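Local coordinates for protein response regulator aspartate phosphatase H (Bacillus subtilis, PDB 3Q15) that dephosphorylates the sporulation phosphotransferase Spo0F, also acts on the response regulator ComA, and takes part in separating competence from sporulation in time, at residues L267-C272 with A308-T313; D289-R294 with F298-F303; E312-R317 with A343-S348. All blocks are in the same frame, centred on the assembly; numbering follows the deposited sequence.

Contact 1 of 3, residues L267-C272 with A308-T313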
loop_
_atom_site.group_PDB
_atom_site.type_symbol
_atom_site.label_atom_id
_atom_site.label_comp_id
_atom_site.label_asym_id
_atom_site.label_seq_id
_atom_site.Cartn_x
_atom_site.Cartn_y
_atom_site.Cartn_z
ATOM N N LEU A 267 22.241 17.225 19.038
ATOM C CA LEU A 267 22.758 18.504 19.493
ATOM C C LEU A 267 24.100 18.811 18.830
ATOM O O LEU A 267 24.306 19.905 18.307
ATOM C CB LEU A 267 22.896 18.507 21.017
ATOM C CG LEU A 267 23.346 19.803 21.696
ATOM C CD1 LEU A 267 22.513 20.989 21.229
ATOM C CD2 LEU A 267 23.277 19.664 23.208
ATOM N N SER A 268 25.005 17.837 18.845
ATOM C CA SER A 268 26.341 18.019 18.276
ATOM C C SER A 268 26.299 18.288 16.773
ATOM O O SER A 268 26.897 19.247 16.288
ATOM C CB SER A 268 27.221 16.801 18.568
ATOM O OG SER A 268 27.443 16.658 19.962
ATOM N N TRP A 269 25.592 17.435 16.041
ATOM C CA TRP A 269 25.476 17.588 14.598
ATOM C C TRP A 269 24.919 18.965 14.259
ATOM O O TRP A 269 25.443 19.661 13.392
ATOM C CB TRP A 269 24.565 16.503 14.023
ATOM C CG TRP A 269 24.576 16.431 12.527
ATOM C CD1 TRP A 269 25.616 16.739 11.698
ATOM C CD2 TRP A 269 23.493 16.028 11.680
ATOM N NE1 TRP A 269 25.249 16.546 10.387
ATOM C CE2 TRP A 269 23.951 16.112 10.349
ATOM C CE3 TRP A 269 22.182 15.603 11.916
ATOM C CZ2 TRP A 269 23.143 15.788 9.259
ATOM C CZ3 TRP A 269 21.380 15.280 10.832
ATOM C CH2 TRP A 269 21.865 15.375 9.520
ATOM N N THR A 270 23.853 19.355 14.951
ATOM C CA THR A 270 23.214 20.645 14.715
ATOM C C THR A 270 24.172 21.798 14.976
ATOM O O THR A 270 24.201 22.774 14.229
ATOM C CB THR A 270 21.963 20.827 15.593
ATOM O OG1 THR A 270 21.030 19.777 15.312
ATOM C CG2 THR A 270 21.303 22.163 15.310
ATOM N N LEU A 271 24.954 21.681 16.042
ATOM C CA LEU A 271 25.919 22.709 16.388
ATOM C C LEU A 271 27.028 22.798 15.342
ATOM O O LEU A 271 27.497 23.887 15.018
ATOM C CB LEU A 271 26.500 22.454 17.778
ATOM C CG LEU A 271 25.547 22.760 18.934
ATOM C CD1 LEU A 271 26.162 22.390 20.277
ATOM C CD2 LEU A 271 25.147 24.229 18.909
ATOM N N CYS A 272 27.435 21.648 14.812
ATOM C CA CYS A 272 28.471 21.603 13.784
ATOM C C CYS A 272 28.006 22.259 12.486
ATOM O O CYS A 272 28.755 22.997 11.849
ATOM C CB CYS A 272 28.907 20.159 13.512
ATOM S SG CYS A 272 29.880 19.407 14.838
ATOM N N ALA A 308 35.713 13.791 13.002
ATOM C CA ALA A 308 36.648 13.682 11.888
ATOM C C ALA A 308 36.390 14.705 10.788
ATOM O O ALA A 308 37.329 15.263 10.218
ATOM C CB ALA A 308 36.629 12.270 11.315
ATOM N N VAL A 309 35.118 14.953 10.497
ATOM C CA VAL A 309 34.755 15.776 9.349
ATOM C C VAL A 309 34.661 17.267 9.676
ATOM O O VAL A 309 34.886 18.104 8.801
ATOM C CB VAL A 309 33.438 15.297 8.697
ATOM C CG1 VAL A 309 32.243 15.718 9.536
ATOM C CG2 VAL A 309 33.316 15.843 7.285
ATOM N N TYR A 310 34.333 17.593 10.925
ATOM C CA TYR A 310 34.211 18.991 11.345
ATOM C C TYR A 310 35.463 19.504 12.056
ATOM O O TYR A 310 35.503 20.648 12.506
ATOM C CB TYR A 310 32.969 19.203 12.223
ATOM C CG TYR A 310 31.674 19.064 11.459
ATOM C CD1 TYR A 310 30.905 17.913 11.559
ATOM C CD2 TYR A 310 31.230 20.078 10.620
ATOM C CE1 TYR A 310 29.725 17.776 10.845
ATOM C CE2 TYR A 310 30.054 19.952 9.906
ATOM C CZ TYR A 310 29.305 18.799 10.022
ATOM O OH TYR A 310 28.132 18.667 9.313
ATOM N N LYS A 311 36.475 18.648 12.158
ATOM C CA LYS A 311 37.763 19.026 12.728
ATOM C C LYS A 311 38.407 20.117 11.875
ATOM O O LYS A 311 38.204 20.154 10.662
ATOM C CB LYS A 311 38.670 17.793 12.794
ATOM C CG LYS A 311 40.080 18.043 13.291
ATOM C CD LYS A 311 40.865 16.737 13.362
ATOM C CE LYS A 311 42.319 16.967 13.766
ATOM N NZ LYS A 311 43.091 17.714 12.730
ATOM N N GLU A 312 39.174 21.005 12.504
ATOM C CA GLU A 312 39.841 22.084 11.776
ATOM C C GLU A 312 40.449 21.559 10.478
ATOM O O GLU A 312 40.189 22.091 9.400
ATOM C CB GLU A 312 40.920 22.743 12.636
ATOM C CG GLU A 312 41.579 23.946 11.972
ATOM C CD GLU A 312 42.737 24.505 12.777
ATOM O OE1 GLU A 312 43.267 25.571 12.400
ATOM O OE2 GLU A 312 43.120 23.877 13.786
ATOM N N THR A 313 41.259 20.511 10.593
ATOM C CA THR A 313 41.762 19.797 9.427
ATOM C C THR A 313 41.055 18.444 9.331
ATOM O O THR A 313 41.228 17.582 10.194
ATOM C CB THR A 313 43.290 19.586 9.506
ATOM O OG1 THR A 313 43.946 20.853 9.630
ATOM C CG2 THR A 313 43.800 18.885 8.258
#

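Contact 2 of 3, residues D289-R294 with F298-F303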
loop_
_atom_site.group_PDB
_atom_site.type_symbol
_atom_site.label_atom_id
_atom_site.label_comp_id
_atom_site.label_asym_id
_atom_site.label_seq_id
_atom_site.Cartn_x
_atom_site.Cartn_y
_atom_site.Cartn_z
ATOM N N ASP A 289 31.300 9.149 26.175
ATOM C CA ASP A 289 31.557 8.644 27.521
ATOM C C ASP A 289 30.350 7.921 28.110
ATOM O O ASP A 289 30.485 7.141 29.052
ATOM C CB ASP A 289 31.988 9.784 28.447
ATOM C CG ASP A 289 33.398 10.271 28.156
ATOM O OD1 ASP A 289 33.903 11.132 28.909
ATOM O OD2 ASP A 289 34.005 9.784 27.179
ATOM N N HIS A 290 29.172 8.186 27.555
ATOM C CA HIS A 290 27.940 7.563 28.030
ATOM C C HIS A 290 27.667 6.224 27.342
ATOM O O HIS A 290 26.911 5.394 27.849
ATOM C CB HIS A 290 26.751 8.506 27.822
ATOM C CG HIS A 290 26.661 9.598 28.843
ATOM N ND1 HIS A 290 27.195 10.854 28.642
ATOM C CD2 HIS A 290 26.103 9.620 30.076
ATOM C CE1 HIS A 290 26.966 11.602 29.706
ATOM N NE2 HIS A 290 26.305 10.879 30.591
ATOM N N ILE A 291 28.281 6.021 26.182
ATOM C CA ILE A 291 28.054 4.802 25.408
ATOM C C ILE A 291 28.622 3.571 26.110
ATOM O O ILE A 291 29.749 3.586 26.608
ATOM C CB ILE A 291 28.626 4.924 23.981
ATOM C CG1 ILE A 291 27.868 6.007 23.209
ATOM C CG2 ILE A 291 28.543 3.589 23.243
ATOM C CD1 ILE A 291 28.380 6.241 21.804
ATOM N N THR A 292 27.824 2.508 26.152
ATOM C CA THR A 292 28.229 1.262 26.791
ATOM C C THR A 292 28.435 0.165 25.749
ATOM O O THR A 292 27.896 0.236 24.646
ATOM C CB THR A 292 27.181 0.796 27.822
ATOM O OG1 THR A 292 25.916 0.614 27.174
ATOM C CG2 THR A 292 27.025 1.823 28.927
ATOM N N ALA A 293 29.214 -0.852 26.104
ATOM C CA ALA A 293 29.498 -1.950 25.187
ATOM C C ALA A 293 28.236 -2.728 24.821
ATOM O O ALA A 293 28.127 -3.274 23.723
ATOM C CB ALA A 293 30.541 -2.884 25.786
ATOM N N ARG A 294 27.283 -2.771 25.747
ATOM C CA ARG A 294 26.048 -3.521 25.549
ATOM C C ARG A 294 25.242 -2.966 24.377
ATOM O O ARG A 294 24.488 -3.693 23.730
ATOM C CB ARG A 294 25.198 -3.486 26.821
ATOM C CG ARG A 294 25.961 -3.822 28.097
ATOM C CD ARG A 294 26.384 -5.284 28.136
ATOM N NE ARG A 294 25.239 -6.189 28.165
ATOM C CZ ARG A 294 24.599 -6.554 29.272
ATOM N NH1 ARG A 294 24.989 -6.086 30.451
ATOM N NH2 ARG A 294 23.568 -7.384 29.202
ATOM N N PHE A 298 24.891 2.556 16.640
ATOM C CA PHE A 298 26.165 2.953 16.066
ATOM C C PHE A 298 26.478 4.429 16.325
ATOM O O PHE A 298 27.270 5.034 15.606
ATOM C CB PHE A 298 26.193 2.644 14.567
ATOM C CG PHE A 298 26.099 1.174 14.248
ATOM C CD1 PHE A 298 27.243 0.402 14.125
ATOM C CD2 PHE A 298 24.866 0.567 14.078
ATOM C CE1 PHE A 298 27.161 -0.948 13.832
ATOM C CE2 PHE A 298 24.776 -0.784 13.787
ATOM C CZ PHE A 298 25.926 -1.543 13.664
ATOM N N TYR A 299 25.865 5.003 17.357
ATOM C CA TYR A 299 26.134 6.398 17.702
ATOM C C TYR A 299 27.621 6.633 17.939
ATOM O O TYR A 299 28.123 7.742 17.755
ATOM C CB TYR A 299 25.293 6.849 18.905
ATOM C CG TYR A 299 23.828 7.004 18.568
ATOM C CD1 TYR A 299 23.377 8.098 17.839
ATOM C CD2 TYR A 299 22.900 6.048 18.957
ATOM C CE1 TYR A 299 22.040 8.238 17.513
ATOM C CE2 TYR A 299 21.561 6.182 18.635
ATOM C CZ TYR A 299 21.138 7.279 17.913
ATOM O OH TYR A 299 19.807 7.417 17.591
ATOM N N LYS A 300 28.329 5.580 18.330
ATOM C CA LYS A 300 29.769 5.664 18.505
ATOM C C LYS A 300 30.441 6.054 17.192
ATOM O O LYS A 300 31.339 6.896 17.168
ATOM C CB LYS A 300 30.331 4.334 19.012
ATOM C CG LYS A 300 31.758 4.432 19.541
ATOM C CD LYS A 300 32.192 3.161 20.256
ATOM C CE LYS A 300 32.472 2.046 19.267
ATOM N NZ LYS A 300 33.615 2.383 18.377
ATOM N N GLU A 301 29.999 5.436 16.100
ATOM C CA GLU A 301 30.583 5.691 14.786
ATOM C C GLU A 301 30.130 7.031 14.213
ATOM O O GLU A 301 30.878 7.696 13.495
ATOM C CB GLU A 301 30.249 4.557 13.814
ATOM C CG GLU A 301 31.147 3.331 13.943
ATOM C CD GLU A 301 30.829 2.482 15.161
ATOM O OE1 GLU A 301 31.653 1.607 15.505
ATOM O OE2 GLU A 301 29.754 2.678 15.767
ATOM N N LEU A 302 28.900 7.419 14.529
ATOM C CA LEU A 302 28.389 8.728 14.134
ATOM C C LEU A 302 29.124 9.845 14.879
ATOM O O LEU A 302 29.439 10.886 14.304
ATOM C CB LEU A 302 26.880 8.828 14.381
ATOM C CG LEU A 302 25.909 8.117 13.432
ATOM C CD1 LEU A 302 26.280 8.375 11.980
ATOM C CD2 LEU A 302 25.869 6.632 13.715
ATOM N N PHE A 303 29.395 9.627 16.162
ATOM C CA PHE A 303 30.150 10.603 16.936
ATOM C C PHE A 303 31.541 10.758 16.356
ATOM O O PHE A 303 32.020 11.874 16.162
ATOM C CB PHE A 303 30.244 10.200 18.406
ATOM C CG PHE A 303 29.082 10.662 19.238
ATOM C CD1 PHE A 303 28.829 12.016 19.410
ATOM C CD2 PHE A 303 28.254 9.748 19.864
ATOM C CE1 PHE A 303 27.760 12.448 20.183
ATOM C CE2 PHE A 303 27.184 10.172 20.640
ATOM C CZ PHE A 303 26.935 11.525 20.799
#

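Contact 3 of 3, residues E312-R317 with A343-S348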
loop_
_atom_site.group_PDB
_atom_site.type_symbol
_atom_site.label_atom_id
_atom_site.label_comp_id
_atom_site.label_asym_id
_atom_site.label_seq_id
_atom_site.Cartn_x
_atom_site.Cartn_y
_atom_site.Cartn_z
ATOM N N GLU A 312 39.174 21.005 12.504
ATOM C CA GLU A 312 39.841 22.084 11.776
ATOM C C GLU A 312 40.449 21.559 10.478
ATOM O O GLU A 312 40.189 22.091 9.400
ATOM C CB GLU A 312 40.920 22.743 12.636
ATOM C CG GLU A 312 41.579 23.946 11.972
ATOM C CD GLU A 312 42.737 24.505 12.777
ATOM O OE1 GLU A 312 43.267 25.571 12.400
ATOM O OE2 GLU A 312 43.120 23.877 13.786
ATOM N N THR A 313 41.259 20.511 10.593
ATOM C CA THR A 313 41.762 19.797 9.427
ATOM C C THR A 313 41.055 18.444 9.331
ATOM O O THR A 313 41.228 17.582 10.194
ATOM C CB THR A 313 43.290 19.586 9.506
ATOM O OG1 THR A 313 43.946 20.853 9.630
ATOM C CG2 THR A 313 43.800 18.885 8.258
ATOM N N VAL A 314 40.250 18.267 8.287
ATOM C CA VAL A 314 39.450 17.056 8.132
ATOM C C VAL A 314 40.296 15.794 8.278
ATOM O O VAL A 314 41.384 15.689 7.705
ATOM C CB VAL A 314 38.726 17.016 6.771
ATOM C CG1 VAL A 314 37.972 15.705 6.614
ATOM C CG2 VAL A 314 37.776 18.199 6.631
ATOM N N ASP A 315 39.787 14.844 9.057
ATOM C CA ASP A 315 40.456 13.568 9.264
ATOM C C ASP A 315 39.984 12.565 8.212
ATOM O O ASP A 315 39.084 11.767 8.466
ATOM C CB ASP A 315 40.158 13.044 10.670
ATOM C CG ASP A 315 41.067 11.901 11.072
ATOM O OD1 ASP A 315 41.237 11.680 12.290
ATOM O OD2 ASP A 315 41.619 11.228 10.173
ATOM N N GLU A 316 40.604 12.611 7.035
ATOM C CA GLU A 316 40.157 11.819 5.886
ATOM C C GLU A 316 40.326 10.311 6.057
ATOM O O GLU A 316 39.524 9.530 5.541
ATOM C CB GLU A 316 40.870 12.275 4.611
ATOM C CG GLU A 316 40.471 13.659 4.132
ATOM C CD GLU A 316 41.312 14.126 2.961
ATOM O OE1 GLU A 316 42.424 14.637 3.202
ATOM O OE2 GLU A 316 40.864 13.975 1.804
ATOM N N ARG A 317 41.373 9.900 6.765
ATOM C CA ARG A 317 41.604 8.478 6.999
ATOM C C ARG A 317 40.531 7.887 7.913
ATOM O O ARG A 317 39.982 6.821 7.629
ATOM C CB ARG A 317 43.000 8.229 7.578
ATOM C CG ARG A 317 43.309 6.758 7.835
ATOM C CD ARG A 317 44.746 6.554 8.294
ATOM N NE ARG A 317 45.707 6.853 7.236
ATOM C CZ ARG A 317 46.187 5.950 6.385
ATOM N NH1 ARG A 317 45.796 4.685 6.469
ATOM N NH2 ARG A 317 47.058 6.310 5.452
ATOM N N ALA A 343 30.525 16.198 1.999
ATOM C CA ALA A 343 30.457 16.969 0.762
ATOM C C ALA A 343 30.280 18.456 1.047
ATOM O O ALA A 343 30.876 19.297 0.377
ATOM C CB ALA A 343 29.336 16.463 -0.124
ATOM N N ALA A 344 29.456 18.775 2.041
ATOM C CA ALA A 344 29.195 20.165 2.398
ATOM C C ALA A 344 30.417 20.808 3.051
ATOM O O ALA A 344 30.750 21.964 2.775
ATOM C CB ALA A 344 27.986 20.262 3.320
ATOM N N VAL A 345 31.084 20.054 3.917
ATOM C CA VAL A 345 32.291 20.546 4.570
ATOM C C VAL A 345 33.376 20.878 3.547
ATOM O O VAL A 345 33.988 21.941 3.609
ATOM C CB VAL A 345 32.834 19.537 5.602
ATOM C CG1 VAL A 345 34.191 19.991 6.139
ATOM C CG2 VAL A 345 31.838 19.352 6.738
ATOM N N PHE A 346 33.612 19.977 2.599
ATOM C CA PHE A 346 34.642 20.224 1.593
ATOM C C PHE A 346 34.277 21.373 0.652
ATOM O O PHE A 346 35.137 22.179 0.290
ATOM C CB PHE A 346 34.985 18.953 0.812
ATOM C CG PHE A 346 35.841 17.987 1.581
ATOM C CD1 PHE A 346 37.178 18.262 1.821
ATOM C CD2 PHE A 346 35.311 16.799 2.062
ATOM C CE1 PHE A 346 37.967 17.371 2.530
ATOM C CE2 PHE A 346 36.093 15.905 2.769
ATOM C CZ PHE A 346 37.421 16.189 3.003
ATOM N N GLU A 347 33.011 21.455 0.261
ATOM C CA GLU A 347 32.553 22.580 -0.548
ATOM C C GLU A 347 32.853 23.913 0.132
ATOM O O GLU A 347 33.209 24.887 -0.530
ATOM C CB GLU A 347 31.054 22.485 -0.829
ATOM C CG GLU A 347 30.680 21.632 -2.026
ATOM C CD GLU A 347 29.205 21.740 -2.362
ATOM O OE1 GLU A 347 28.791 21.233 -3.424
ATOM O OE2 GLU A 347 28.459 22.341 -1.560
ATOM N N SER A 348 32.699 23.953 1.452
ATOM C CA SER A 348 32.863 25.193 2.201
ATOM C C SER A 348 34.281 25.744 2.074
ATOM O O SER A 348 34.499 26.949 2.203
ATOM C CB SER A 348 32.498 24.994 3.676
ATOM O OG SER A 348 33.547 24.361 4.391
#

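Contact 1 of 3, residues L267-C272 with A308-T313
Cys272 and Tyr310 meet by a CH-pi contact, and the geometry is close to the textbook form: the CB of Cys272 stands 3.4 Å from the centroid of the Tyr310 ring, only 5° off the ring normal. With the methylene centred in this way, all six ring carbons lie at nearly equal range from it. The thiol adds a sulfur-aromatic contact from an oblique position, Cys272 SG being 4.2 Å from the same centroid, at 30° to the normal. The sulfur is displaced toward the root of the ring, and Cys272 SG comes within 3.7 Å of Tyr310 CD1.

The far end of the tyrosine makes the second kind of contact, with an indole. Trp269 CG swings anti to its own amide nitrogen (chi1 -170°), and this carries the pyrrole edge toward the phenol although the CB itself does not point there. Tyr310 OH then lies near the indole plane, at the ring's edge, 3.7 Å from Trp269 NE1. Apolar contact between the two rings is looser, with Trp269 CD1 4.3 Å from Tyr310 CE1.

Segment 267-272, in predicted TPR 5, is thus joined to the C-terminal end of helix 299-310. Ser341 of helix 332-348 touches both aromatic residues, and Lys273 makes a cation-pi contact with Trp269. Were Tyr310 an alanine, the Cys272 methylene and thiol would probably lose their aromatic cover, and the indole edge the phenol beside it. No hydrogen bond crosses between the segments, consistent with an attachment resting mainly on dispersion.

Contact 2 of 3, residues D289-R294 with F298-F303
This is an apolar contact across the connection between two successive helices of the TPR domain's helical solenoid, made almost wholly by one side chain. Segment 289-294, in predicted TPR 5, begins at the end of helix 277-290, from which an eight-residue connection, 291-298, leads to helix 299-310. Ile291, just past the first helix, folds back onto the first turn of the second. It illustrates how one aliphatic residue of a connection can pack on the start of the next helix.

The backbones come closest at Ile291 and Lys300, whose CA atoms are 7.2 Å apart. The isoleucine bridges that distance with its longer branch: CG1 lies opposite the carbonyl carbon (chi1 -65°) and CD1 continues outward in an extended chain (chi2 178°), which puts the terminal methyl, CD1, at the contact. It settles against main chain as much as side chain, with Ile291 CD1 4.0 Å from Tyr299 C. Beyond their CB atoms both Tyr299 and Lys300 turn off elsewhere. The lysine bends at its last two torsions, and Lys300 NZ forms a salt bridge with Glu301 OE1 at 3.6 Å, while Tyr299 lies against Lys262 and Phe265 of helix 260-273.

Phe303, one turn further along, approaches the same methyl obliquely, with its CD2 4.0 Å from Ile291 CD1. Its ring is buried and also packs on Ile284 and Leu288 of helix 277-290, which places the isoleucine beside the hydrophobic seam between the two helices. The nearest approach is at the backbone, where Ile291 CD1 rests 3.5 Å from Lys300 N.

Contact 3 of 3, residues E312-R317 with A343-S348
Val314 holds CG1 anti to its amide nitrogen (chi1 177°) and thereby presents both methyls to helix 332-348. From that helix, Phe346 sets CG opposite its carbonyl carbon (chi1 -76°), which sends the ring outward until its CZ end reaches the incoming segment. Val314 CG1 meets this end at 3.7 Å from Phe346 CZ, lying oblique to the ring. The other methyl faces a second valine tip to tip, Val314 CG2 being 4.0 Å from Val345 CG1, while also reaching the ring end, 4.2 Å from Phe346 CE1.

Glu316 contributes through its aliphatic part. Its CG comes up to the edge of the aromatic ring, near the ring plane, 4.1 Å from Phe346 CZ, and its carboxylate is inclined 56° to that plane. Gln354 of helix 352-372 touches the same phenylalanine.

The contact secures the turn leading into helix 316-328 against segment 343-348, in predicted TPR 6. Asp315 occupies the N-cap position of helix 316-328, and its OD2 accepts a hydrogen bond from Lys318 N. Glu347 reaches outward instead, forming a salt bridge with Arg360 of the second subunit. The polar bonds nearby thus lie within the helix ends and at the subunit interface, whereas between the segments the phenyl end is met by valine methyls and a glutamate methylene, a fit of shape among apolar groups.

How the contacts relate
Contact 1 has no exposed residue among those that touch, while contacts 2 and 3 each include one, Lys300 and Glu316. Contacts 1 and 2 share helix 299-310, gripping it near its opposite ends with centres about 17 Å apart; contact 2 is nested within the loop that contact 1 closes, and Phe303 packs on Ser268. Contact 3 adjoins contact 1, sharing Glu312 and Thr313: a probable backbone hydrogen bond runs from Asp315 N to Ala308 O, Val309 packs on Val314 and Val345, and Tyr310 on Val345. Contact 1 relies on aromatic rings and sulfur, contact 2 on one aliphatic methyl against a helix start, contact 3 on valines and a phenyl end. Contact 3 alone includes a residue reaching another subunit.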